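Local coordinates for putative short-chain dehydrogenase/reductase (Burkholderia xenovorans, PDB 5IZ4), which probably reduces 3-oxoacyl-[acyl-carrier-protein] substrates with a nicotinamide cofactor, and binds ADP in its Rossmann-type nucleotide site, at residues V127-L132 against G178-L183; S160-N165 against A172-K177; A102-V107 against E122-V127. All blocks are in the same frame, centred on the assembly; numbering follows the deposited sequence.

In the fold
The three contacts lie on the same side of the chain's centre, in a Rossmann-type fold built on a seven-stranded parallel sheet, their own centres about 10 to 11 Å apart. Contact 3 comes first along the chain, setting the loop after strand 97-100 on helix 118-146. Contact 1 then opens at V127, which both share, and packs that helix on helix 171-191. Contact 2 is nested inside the loop closed by contact 1 and crosses helix 161-165 over an earlier turn of helix 171-191. N128 ties the three together, bonding to T104 and S176. Nucleotide pocket, probable catalytic residues and the interface with the second subunit thus share two helices.

Contact 1 (V127-L132 against G178-L183); sequences VNLIGL and GAVNTL. With ADP (adenosine-5'-diphosphate), chain B.
L129 and L132 of helix 118-146 pack against A179, V180 and L183 of helix 171-191, and everything that meets across the contact is buried. The helix axes run roughly in parallel, 30° apart and 9.2 Å at closest. L129 extends its chain away from its own N (chi1 -170°), which puts the CD2 methyl into the angle formed by A179 CB at 3.8 Å, V180 CG2 at 3.9 Å and L183 CB at 4.0 Å. The small A179 suits this place, since the branched leucine end can settle close to the neighbouring backbone. One turn on, L132 slides past L183 in the opposite direction, CD2 to CD2 at 3.6 Å, and crosses V180 at about a right angle.

The carbonyl oxygen of N128 comes close to a V180 methyl, O to CG2 at 3.2 Å, a packing contact and not a hydrogen bond. Here helix 118-146 makes a wider, pi-type turn, with a weak bond of 3.5 Å from L132 N to V127 O. The N128 amide works on both ends, OD1 accepting from T104 N and ND2 bonding S176 OG. V127 turns to ADP instead, with CG2 3.5 Å from N6.

Apolar branches therefore hold the helices together, while the amide of N128, which probably corresponds to the asparagine of the catalytic tetrad in classical SDRs, is fixed in rotation by a partner at each end.

Contact 2 (S160-N165 against A172-K177); sequences SLAGLN and AYAASK
Y173 and K177 form the YxxxK signature of the short-chain dehydrogenases, and S160 faces them from the start of helix 161-165, probably the counterpart of the family's catalytic serine. S160 CB approaches Y173 OH at 3.5 Å, while its OG lies near the ring plane at the edge, 3.7 Å from Y173 CE2. Chi1 of 174° swings OG away from the S160 backbone N, and OG also serves as N-cap, accepting from A162 N at 3.0 Å. Two residues on, a methyl suits A162, whose CB touches the same ring edge at CE2, 3.9 Å away, and also meets A174 CB.

In the fold, the short helix follows strand 153-158 and crosses helix 171-191 almost perpendicularly, at -86°, with the axes 7.2 Å apart. Two small residues allow this closeness. G163 presents only its backbone, with CA 3.6 Å from K177 CB, and a side-chain carbon there would run into the backbone carbon of K177; A174 rests its CB 3.6 Å from A162 O. For K177, chi1 of -65° sets CG over one face of the Y173 ring, offset toward its rim, 4.0 Å above the plane; the chain then bends at chi2 and extends away to NZ, which hydrogen-bonds V158 O. Beyond the crossing, G163 O accepts from T182 OG1 of the second subunit, whose R189 also reaches N165 O.

Contact 3 (A102-V107 against E122-V127); sequences AGTTRV and ERVYRV. With ADP (adenosine-5'-diphosphate), chain B.
V127 lays its CG1 methyl 3.6 Å from G103 CA, and its CG2 meets the CG2 methyl of T104 at 3.8 Å. The polar half of T104 faces elsewhere. Chi1 of -168° carries OG1 to the side of CB opposite its own N, where it accepts from R123 NH1 at 3.0 Å with an N-H...O angle of 158°. The hydroxyl sits close to the guanidinium plane, 14° out of it, and the two side chains cross at about a right angle.

A102 and G103 end the sequence NCAG, the counterpart of the NNAG motif that follows the fourth strand in classical SDRs. Both serve the nucleotide: G103 N donates to the ribose O4' of ADP at 3.3 Å, and the A102 CB methyl lies 3.5 Å from adenine N3.

Farther out, a water donates to A102 O at 2.9 Å and to V127 O at 3.0 Å, bridging the loop and helix 118-146 where their backbones do not bond directly. The long R123 side chain is bent at chi3 and its NE is engaged in a salt bridge with E120, while T105 OG1 is hydrogen-bonded to S169 OG.

Contact 1 (V127-L132 against G178-L183)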
loop_
_atom_site.group_PDB
_atom_site.type_symbol
_atom_site.label_atom_id
_atom_site.label_comp_id
_atom_site.label_asym_id
_atom_site.label_seq_id
_atom_site.Cartn_x
_atom_site.Cartn_y
_atom_site.Cartn_z
ATOM N N VAL A 127 22.611 3.973 -12.304
ATOM C CA VAL A 127 21.858 3.611 -13.503
ATOM C C VAL A 127 20.366 3.619 -13.224
ATOM O O VAL A 127 19.570 4.181 -13.987
ATOM C CB VAL A 127 22.294 2.235 -14.033
ATOM C CG1 VAL A 127 21.581 1.942 -15.352
ATOM C CG2 VAL A 127 23.818 2.140 -14.177
ATOM N N ASN A 128 19.956 2.975 -12.131
ATOM C CA ASN A 128 18.547 2.660 -11.967
ATOM C C ASN A 128 17.735 3.872 -11.553
ATOM O O ASN A 128 16.550 3.968 -11.901
ATOM C CB ASN A 128 18.376 1.536 -10.936
ATOM C CG ASN A 128 18.963 0.227 -11.404
ATOM O OD1 ASN A 128 19.520 0.135 -12.498
ATOM N ND2 ASN A 128 18.850 -0.801 -10.574
ATOM N N LEU A 129 18.340 4.805 -10.819
ATOM C CA LEU A 129 17.592 5.941 -10.302
ATOM C C LEU A 129 18.086 7.248 -10.899
ATOM O O LEU A 129 17.300 7.958 -11.534
ATOM C CB LEU A 129 17.656 5.973 -8.762
ATOM C CG LEU A 129 16.739 6.958 -8.026
ATOM C CD1 LEU A 129 17.216 8.417 -8.154
ATOM C CD2 LEU A 129 15.293 6.804 -8.499
ATOM N N ILE A 130 19.363 7.596 -10.700
ATOM C CA ILE A 130 19.874 8.847 -11.247
ATOM C C ILE A 130 19.759 8.839 -12.765
ATOM O O ILE A 130 19.280 9.804 -13.371
ATOM C CB ILE A 130 21.325 9.087 -10.796
ATOM C CG1 ILE A 130 21.363 9.242 -9.269
ATOM C CG2 ILE A 130 21.881 10.321 -11.511
ATOM C CD1 ILE A 130 22.742 9.376 -8.666
ATOM N N GLY A 131 20.188 7.741 -13.399
ATOM C CA GLY A 131 20.133 7.672 -14.850
ATOM C C GLY A 131 18.713 7.749 -15.375
ATOM O O GLY A 131 18.446 8.396 -16.395
ATOM N N LEU A 132 17.782 7.104 -14.675
ATOM C CA LEU A 132 16.382 7.154 -15.072
ATOM C C LEU A 132 15.837 8.572 -14.955
ATOM O O LEU A 132 15.150 9.059 -15.862
ATOM C CB LEU A 132 15.591 6.170 -14.219
ATOM C CG LEU A 132 14.085 6.014 -14.461
ATOM C CD1 LEU A 132 13.645 4.578 -14.164
ATOM C CD2 LEU A 132 13.313 7.004 -13.606
ATOM N N GLY A 178 12.970 0.768 -4.952
ATOM C CA GLY A 178 12.093 1.530 -4.081
ATOM C C GLY A 178 12.185 3.017 -4.365
ATOM O O GLY A 178 11.176 3.729 -4.358
ATOM N N ALA A 179 13.398 3.505 -4.630
ATOM C CA ALA A 179 13.563 4.904 -5.004
ATOM C C ALA A 179 12.874 5.203 -6.332
ATOM O O ALA A 179 12.274 6.272 -6.498
ATOM C CB ALA A 179 15.056 5.245 -5.083
ATOM N N VAL A 180 12.963 4.279 -7.296
ATOM C CA VAL A 180 12.281 4.482 -8.576
ATOM C C VAL A 180 10.778 4.619 -8.353
ATOM O O VAL A 180 10.118 5.483 -8.948
ATOM C CB VAL A 180 12.600 3.339 -9.560
ATOM C CG1 VAL A 180 11.678 3.416 -10.780
ATOM C CG2 VAL A 180 14.072 3.409 -10.009
ATOM N N ASN A 181 10.217 3.777 -7.486
ATOM C CA ASN A 181 8.783 3.848 -7.208
ATOM C C ASN A 181 8.392 5.219 -6.661
ATOM O O ASN A 181 7.420 5.830 -7.120
ATOM C CB ASN A 181 8.392 2.734 -6.238
ATOM C CG ASN A 181 8.575 1.354 -6.844
ATOM O OD1 ASN A 181 8.759 1.225 -8.050
ATOM N ND2 ASN A 181 8.500 0.316 -6.014
ATOM N N THR A 182 9.145 5.725 -5.680
ATOM C CA THR A 182 8.834 7.038 -5.119
ATOM C C THR A 182 9.086 8.148 -6.130
ATOM O O THR A 182 8.313 9.113 -6.212
ATOM C CB THR A 182 9.671 7.280 -3.865
ATOM O OG1 THR A 182 9.389 6.255 -2.906
ATOM C CG2 THR A 182 9.360 8.641 -3.262
ATOM N N LEU A 183 10.193 8.052 -6.872
ATOM C CA LEU A 183 10.498 9.055 -7.886
ATOM C C LEU A 183 9.369 9.151 -8.904
ATOM O O LEU A 183 9.016 10.246 -9.358
ATOM C CB LEU A 183 11.815 8.710 -8.589
ATOM C CG LEU A 183 12.380 9.782 -9.520
ATOM C CD1 LEU A 183 13.513 10.544 -8.823
ATOM C CD2 LEU A 183 12.896 9.136 -10.797
HETATM P PB ADP B . 15.626 -6.640 -18.312
HETATM O O1B ADP B . 15.858 -5.169 -17.810
HETATM O O2B ADP B . 15.107 -6.800 -19.771
HETATM O O3B ADP B . 15.022 -7.651 -17.287
HETATM P PA ADP B . 18.486 -6.471 -19.337
HETATM O O1A ADP B . 19.880 -6.435 -18.488
HETATM O O2A ADP B . 18.696 -7.143 -20.731
HETATM O O3A ADP B . 17.392 -7.077 -18.364
HETATM O "O5'" ADP B . 18.296 -4.837 -19.520
HETATM C "C5'" ADP B . 19.223 -3.888 -18.970
HETATM C "C4'" ADP B . 19.681 -3.050 -20.166
HETATM O "O4'" ADP B . 20.229 -1.752 -19.703
HETATM C "C3'" ADP B . 20.807 -3.707 -21.003
HETATM O "O3'" ADP B . 20.689 -3.403 -22.364
HETATM C "C2'" ADP B . 22.045 -2.979 -20.411
HETATM O "O2'" ADP B . 23.074 -3.062 -21.399
HETATM C "C1'" ADP B . 21.506 -1.567 -20.280
HETATM N N9 ADP B . 22.351 -0.745 -19.389
HETATM C C8 ADP B . 23.089 -1.126 -18.257
HETATM N N7 ADP B . 23.720 -0.097 -17.744
HETATM C C5 ADP B . 23.402 0.982 -18.545
HETATM C C6 ADP B . 23.770 2.315 -18.501
HETATM N N6 ADP B . 24.601 2.764 -17.528
HETATM N N1 ADP B . 23.296 3.151 -19.431
HETATM C C2 ADP B . 22.483 2.671 -20.389
HETATM N N3 ADP B . 22.088 1.417 -20.506
HETATM C C4 ADP B . 22.558 0.587 -19.564
#

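Contact 2 (S160-N165 against A172-K177)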
loop_
_atom_site.group_PDB
_atom_site.type_symbol
_atom_site.label_atom_id
_atom_site.label_comp_id
_atom_site.label_asym_id
_atom_site.label_seq_id
_atom_site.Cartn_x
_atom_site.Cartn_y
_atom_site.Cartn_z
ATOM N N SER A 160 10.691 -2.922 -10.321
ATOM C CA SER A 160 10.795 -4.353 -10.040
ATOM C C SER A 160 9.948 -4.684 -8.824
ATOM O O SER A 160 9.789 -3.853 -7.924
ATOM C CB SER A 160 12.254 -4.779 -9.773
ATOM O OG SER A 160 12.337 -6.143 -9.362
ATOM N N LEU A 161 9.421 -5.914 -8.807
ATOM C CA LEU A 161 8.868 -6.470 -7.572
ATOM C C LEU A 161 9.802 -6.226 -6.390
ATOM O O LEU A 161 9.346 -5.982 -5.264
ATOM C CB LEU A 161 8.616 -7.966 -7.753
ATOM C CG LEU A 161 8.154 -8.738 -6.524
ATOM C CD1 LEU A 161 6.858 -8.155 -6.012
ATOM C CD2 LEU A 161 7.987 -10.218 -6.862
ATOM N N ALA A 162 11.117 -6.274 -6.631
ATOM C CA ALA A 162 12.077 -6.043 -5.553
ATOM C C ALA A 162 11.866 -4.692 -4.876
ATOM O O ALA A 162 12.114 -4.561 -3.671
ATOM C CB ALA A 162 13.514 -6.137 -6.092
ATOM N N GLY A 163 11.459 -3.667 -5.631
ATOM C CA GLY A 163 11.225 -2.367 -5.024
ATOM C C GLY A 163 10.028 -2.370 -4.097
ATOM O O GLY A 163 9.971 -1.590 -3.142
ATOM N N LEU A 164 9.067 -3.258 -4.356
ATOM C CA LEU A 164 7.853 -3.329 -3.555
ATOM C C LEU A 164 8.078 -4.056 -2.238
ATOM O O LEU A 164 7.613 -3.593 -1.190
ATOM C CB LEU A 164 6.753 -4.024 -4.358
ATOM C CG LEU A 164 6.270 -3.242 -5.575
ATOM C CD1 LEU A 164 5.244 -4.078 -6.354
ATOM C CD2 LEU A 164 5.676 -1.907 -5.128
ATOM N N ASN A 165 8.785 -5.189 -2.254
ATOM C CA ASN A 165 8.860 -6.032 -1.061
ATOM C C ASN A 165 10.279 -6.311 -0.572
ATOM O O ASN A 165 10.443 -7.109 0.357
ATOM C CB ASN A 165 8.120 -7.359 -1.290
ATOM C CG ASN A 165 8.775 -8.241 -2.358
ATOM O OD1 ASN A 165 9.843 -7.921 -2.893
ATOM N ND2 ASN A 165 8.133 -9.377 -2.656
ATOM N N ALA A 172 20.994 -3.692 -2.648
ATOM C CA ALA A 172 21.237 -2.432 -3.351
ATOM C C ALA A 172 20.288 -2.271 -4.530
ATOM O O ALA A 172 19.817 -1.162 -4.819
ATOM C CB ALA A 172 22.697 -2.354 -3.821
ATOM N N TYR A 173 19.998 -3.369 -5.227
ATOM C CA TYR A 173 19.029 -3.321 -6.317
ATOM C C TYR A 173 17.637 -3.011 -5.782
ATOM O O TYR A 173 16.931 -2.137 -6.303
ATOM C CB TYR A 173 19.045 -4.658 -7.064
ATOM C CG TYR A 173 18.065 -4.766 -8.203
ATOM C CD1 TYR A 173 18.383 -4.290 -9.470
ATOM C CD2 TYR A 173 16.822 -5.361 -8.018
ATOM C CE1 TYR A 173 17.489 -4.407 -10.527
ATOM C CE2 TYR A 173 15.920 -5.480 -9.064
ATOM C CZ TYR A 173 16.260 -4.997 -10.315
ATOM O OH TYR A 173 15.368 -5.110 -11.359
ATOM N N ALA A 174 17.235 -3.698 -4.718
ATOM C CA ALA A 174 15.904 -3.465 -4.163
ATOM C C ALA A 174 15.751 -2.011 -3.726
ATOM O O ALA A 174 14.738 -1.366 -4.023
ATOM C CB ALA A 174 15.655 -4.412 -2.992
ATOM N N ALA A 175 16.756 -1.483 -3.024
ATOM C CA ALA A 175 16.704 -0.091 -2.586
ATOM C C ALA A 175 16.554 0.848 -3.773
ATOM O O ALA A 175 15.750 1.791 -3.731
ATOM C CB ALA A 175 17.957 0.264 -1.785
ATOM N N SER A 176 17.313 0.603 -4.847
ATOM C CA SER A 176 17.254 1.509 -5.989
ATOM C C SER A 176 15.878 1.488 -6.623
ATOM O O SER A 176 15.415 2.518 -7.126
ATOM C CB SER A 176 18.341 1.158 -7.027
ATOM O OG SER A 176 17.987 -0.019 -7.752
ATOM N N LYS A 177 15.185 0.347 -6.559
ATOM C CA LYS A 177 13.867 0.249 -7.177
ATOM C C LYS A 177 12.782 0.828 -6.273
ATOM O O LYS A 177 11.776 1.364 -6.767
ATOM C CB LYS A 177 13.583 -1.208 -7.543
ATOM C CG LYS A 177 14.518 -1.758 -8.617
ATOM C CD LYS A 177 14.413 -0.993 -9.938
ATOM C CE LYS A 177 15.121 -1.761 -11.056
ATOM N NZ LYS A 177 14.953 -1.122 -12.410
#

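Contact 3 (A102-V107 against E122-V127)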
loop_
_atom_site.group_PDB
_atom_site.type_symbol
_atom_site.label_atom_id
_atom_site.label_comp_id
_atom_site.label_asym_id
_atom_site.label_seq_id
_atom_site.Cartn_x
_atom_site.Cartn_y
_atom_site.Cartn_z
ATOM N N ALA A 102 16.805 1.007 -19.086
ATOM C CA ALA A 102 18.207 0.862 -18.723
ATOM C C ALA A 102 18.315 0.547 -17.237
ATOM O O ALA A 102 17.649 1.178 -16.409
ATOM C CB ALA A 102 18.969 2.144 -19.056
ATOM N N GLY A 103 19.133 -0.443 -16.901
ATOM C CA GLY A 103 19.304 -0.781 -15.498
ATOM C C GLY A 103 20.448 -1.749 -15.314
ATOM O O GLY A 103 20.981 -2.308 -16.277
ATOM N N THR A 104 20.832 -1.935 -14.055
ATOM C CA THR A 104 21.910 -2.860 -13.756
ATOM C C THR A 104 21.695 -3.462 -12.378
ATOM O O THR A 104 20.923 -2.949 -11.563
ATOM C CB THR A 104 23.286 -2.183 -13.829
ATOM O OG1 THR A 104 24.308 -3.185 -13.816
ATOM C CG2 THR A 104 23.487 -1.269 -12.633
ATOM N N THR A 105 22.377 -4.574 -12.137
ATOM C CA THR A 105 22.393 -5.200 -10.823
ATOM C C THR A 105 23.577 -6.147 -10.755
ATOM O O THR A 105 24.358 -6.274 -11.702
ATOM C CB THR A 105 21.091 -5.949 -10.522
ATOM O OG1 THR A 105 21.073 -6.317 -9.134
ATOM C CG2 THR A 105 20.961 -7.198 -11.386
ATOM N N ARG A 106 23.712 -6.792 -9.603
ATOM C CA ARG A 106 24.622 -7.912 -9.416
ATOM C C ARG A 106 24.042 -8.757 -8.295
ATOM O O ARG A 106 23.613 -8.210 -7.274
ATOM C CB ARG A 106 26.036 -7.437 -9.072
ATOM C CG ARG A 106 27.026 -8.557 -8.866
ATOM C CD ARG A 106 28.452 -8.090 -9.162
ATOM N NE ARG A 106 28.874 -6.987 -8.301
ATOM C CZ ARG A 106 29.324 -7.139 -7.058
ATOM N NH1 ARG A 106 29.400 -8.353 -6.523
ATOM N NH2 ARG A 106 29.695 -6.079 -6.345
ATOM N N VAL A 107 23.993 -10.072 -8.496
ATOM C CA VAL A 107 23.405 -10.949 -7.488
ATOM C C VAL A 107 24.324 -11.012 -6.274
ATOM O O VAL A 107 25.483 -11.433 -6.377
ATOM C CB VAL A 107 23.155 -12.353 -8.055
ATOM C CG1 VAL A 107 22.619 -13.273 -6.963
ATOM C CG2 VAL A 107 22.179 -12.295 -9.221
ATOM N N GLU A 122 26.048 2.614 -4.868
ATOM C CA GLU A 122 26.116 3.747 -5.792
ATOM C C GLU A 122 26.102 3.292 -7.247
ATOM O O GLU A 122 25.485 3.949 -8.092
ATOM C CB GLU A 122 27.361 4.607 -5.522
ATOM C CG GLU A 122 27.337 5.291 -4.166
ATOM C CD GLU A 122 28.214 6.533 -4.097
ATOM O OE1 GLU A 122 29.301 6.535 -4.717
ATOM O OE2 GLU A 122 27.810 7.509 -3.417
ATOM N N ARG A 123 26.770 2.171 -7.562
ATOM C CA ARG A 123 26.830 1.722 -8.950
ATOM C C ARG A 123 25.439 1.420 -9.475
ATOM O O ARG A 123 25.084 1.799 -10.599
ATOM C CB ARG A 123 27.716 0.481 -9.071
ATOM C CG ARG A 123 28.014 0.057 -10.519
ATOM C CD ARG A 123 28.659 -1.325 -10.578
ATOM N NE ARG A 123 27.691 -2.356 -10.209
ATOM C CZ ARG A 123 26.800 -2.877 -11.048
ATOM N NH1 ARG A 123 26.763 -2.475 -12.317
ATOM N NH2 ARG A 123 25.944 -3.806 -10.621
ATOM N N VAL A 124 24.628 0.751 -8.663
ATOM C CA VAL A 124 23.277 0.385 -9.071
ATOM C C VAL A 124 22.375 1.613 -9.106
ATOM O O VAL A 124 21.546 1.777 -10.013
ATOM C CB VAL A 124 22.737 -0.693 -8.114
ATOM C CG1 VAL A 124 21.288 -0.974 -8.383
ATOM C CG2 VAL A 124 23.569 -1.965 -8.234
ATOM N N TYR A 125 22.516 2.492 -8.108
ATOM C CA TYR A 125 21.670 3.677 -8.029
ATOM C C TYR A 125 21.945 4.620 -9.188
ATOM O O TYR A 125 21.033 5.304 -9.668
ATOM C CB TYR A 125 21.919 4.388 -6.703
ATOM C CG TYR A 125 20.864 5.367 -6.242
ATOM C CD1 TYR A 125 21.135 6.728 -6.179
ATOM C CD2 TYR A 125 19.614 4.926 -5.814
ATOM C CE1 TYR A 125 20.179 7.636 -5.712
ATOM C CE2 TYR A 125 18.667 5.811 -5.354
ATOM C CZ TYR A 125 18.943 7.167 -5.309
ATOM O OH TYR A 125 17.985 8.058 -4.827
ATOM N N ARG A 126 23.198 4.652 -9.646
ATOM C CA ARG A 126 23.576 5.562 -10.714
ATOM C C ARG A 126 22.814 5.256 -11.996
ATOM O O ARG A 126 22.385 6.174 -12.699
ATOM C CB ARG A 126 25.088 5.481 -10.918
ATOM C CG ARG A 126 25.619 5.929 -12.255
ATOM C CD ARG A 126 25.687 7.444 -12.398
ATOM N NE ARG A 126 26.307 8.155 -11.273
ATOM C CZ ARG A 126 26.409 9.479 -11.236
ATOM N NH1 ARG A 126 25.964 10.191 -12.271
ATOM N NH2 ARG A 126 26.950 10.097 -10.191
ATOM N N VAL A 127 22.611 3.973 -12.304
ATOM C CA VAL A 127 21.858 3.611 -13.503
ATOM C C VAL A 127 20.366 3.619 -13.224
ATOM O O VAL A 127 19.570 4.181 -13.987
ATOM C CB VAL A 127 22.294 2.235 -14.033
ATOM C CG1 VAL A 127 21.581 1.942 -15.352
ATOM C CG2 VAL A 127 23.818 2.140 -14.177
HETATM P PB ADP B . 15.626 -6.640 -18.312
HETATM O O1B ADP B . 15.858 -5.169 -17.810
HETATM O O2B ADP B . 15.107 -6.800 -19.771
HETATM O O3B ADP B . 15.022 -7.651 -17.287
HETATM P PA ADP B . 18.486 -6.471 -19.337
HETATM O O1A ADP B . 19.880 -6.435 -18.488
HETATM O O2A ADP B . 18.696 -7.143 -20.731
HETATM O O3A ADP B . 17.392 -7.077 -18.364
HETATM O "O5'" ADP B . 18.296 -4.837 -19.520
HETATM C "C5'" ADP B . 19.223 -3.888 -18.970
HETATM C "C4'" ADP B . 19.681 -3.050 -20.166
HETATM O "O4'" ADP B . 20.229 -1.752 -19.703
HETATM C "C3'" ADP B . 20.807 -3.707 -21.003
HETATM O "O3'" ADP B . 20.689 -3.403 -22.364
HETATM C "C2'" ADP B . 22.045 -2.979 -20.411
HETATM O "O2'" ADP B . 23.074 -3.062 -21.399
HETATM C "C1'" ADP B . 21.506 -1.567 -20.280
HETATM N N9 ADP B . 22.351 -0.745 -19.389
HETATM C C8 ADP B . 23.089 -1.126 -18.257
HETATM N N7 ADP B . 23.720 -0.097 -17.744
HETATM C C5 ADP B . 23.402 0.982 -18.545
HETATM C C6 ADP B . 23.770 2.315 -18.501
HETATM N N6 ADP B . 24.601 2.764 -17.528
HETATM N N1 ADP B . 23.296 3.151 -19.431
HETATM C C2 ADP B . 22.483 2.671 -20.389
HETATM N N3 ADP B . 22.088 1.417 -20.506
HETATM C C4 ADP B . 22.558 0.587 -19.564
HETATM O O HOH W 1 17.586 4.063 -16.230
#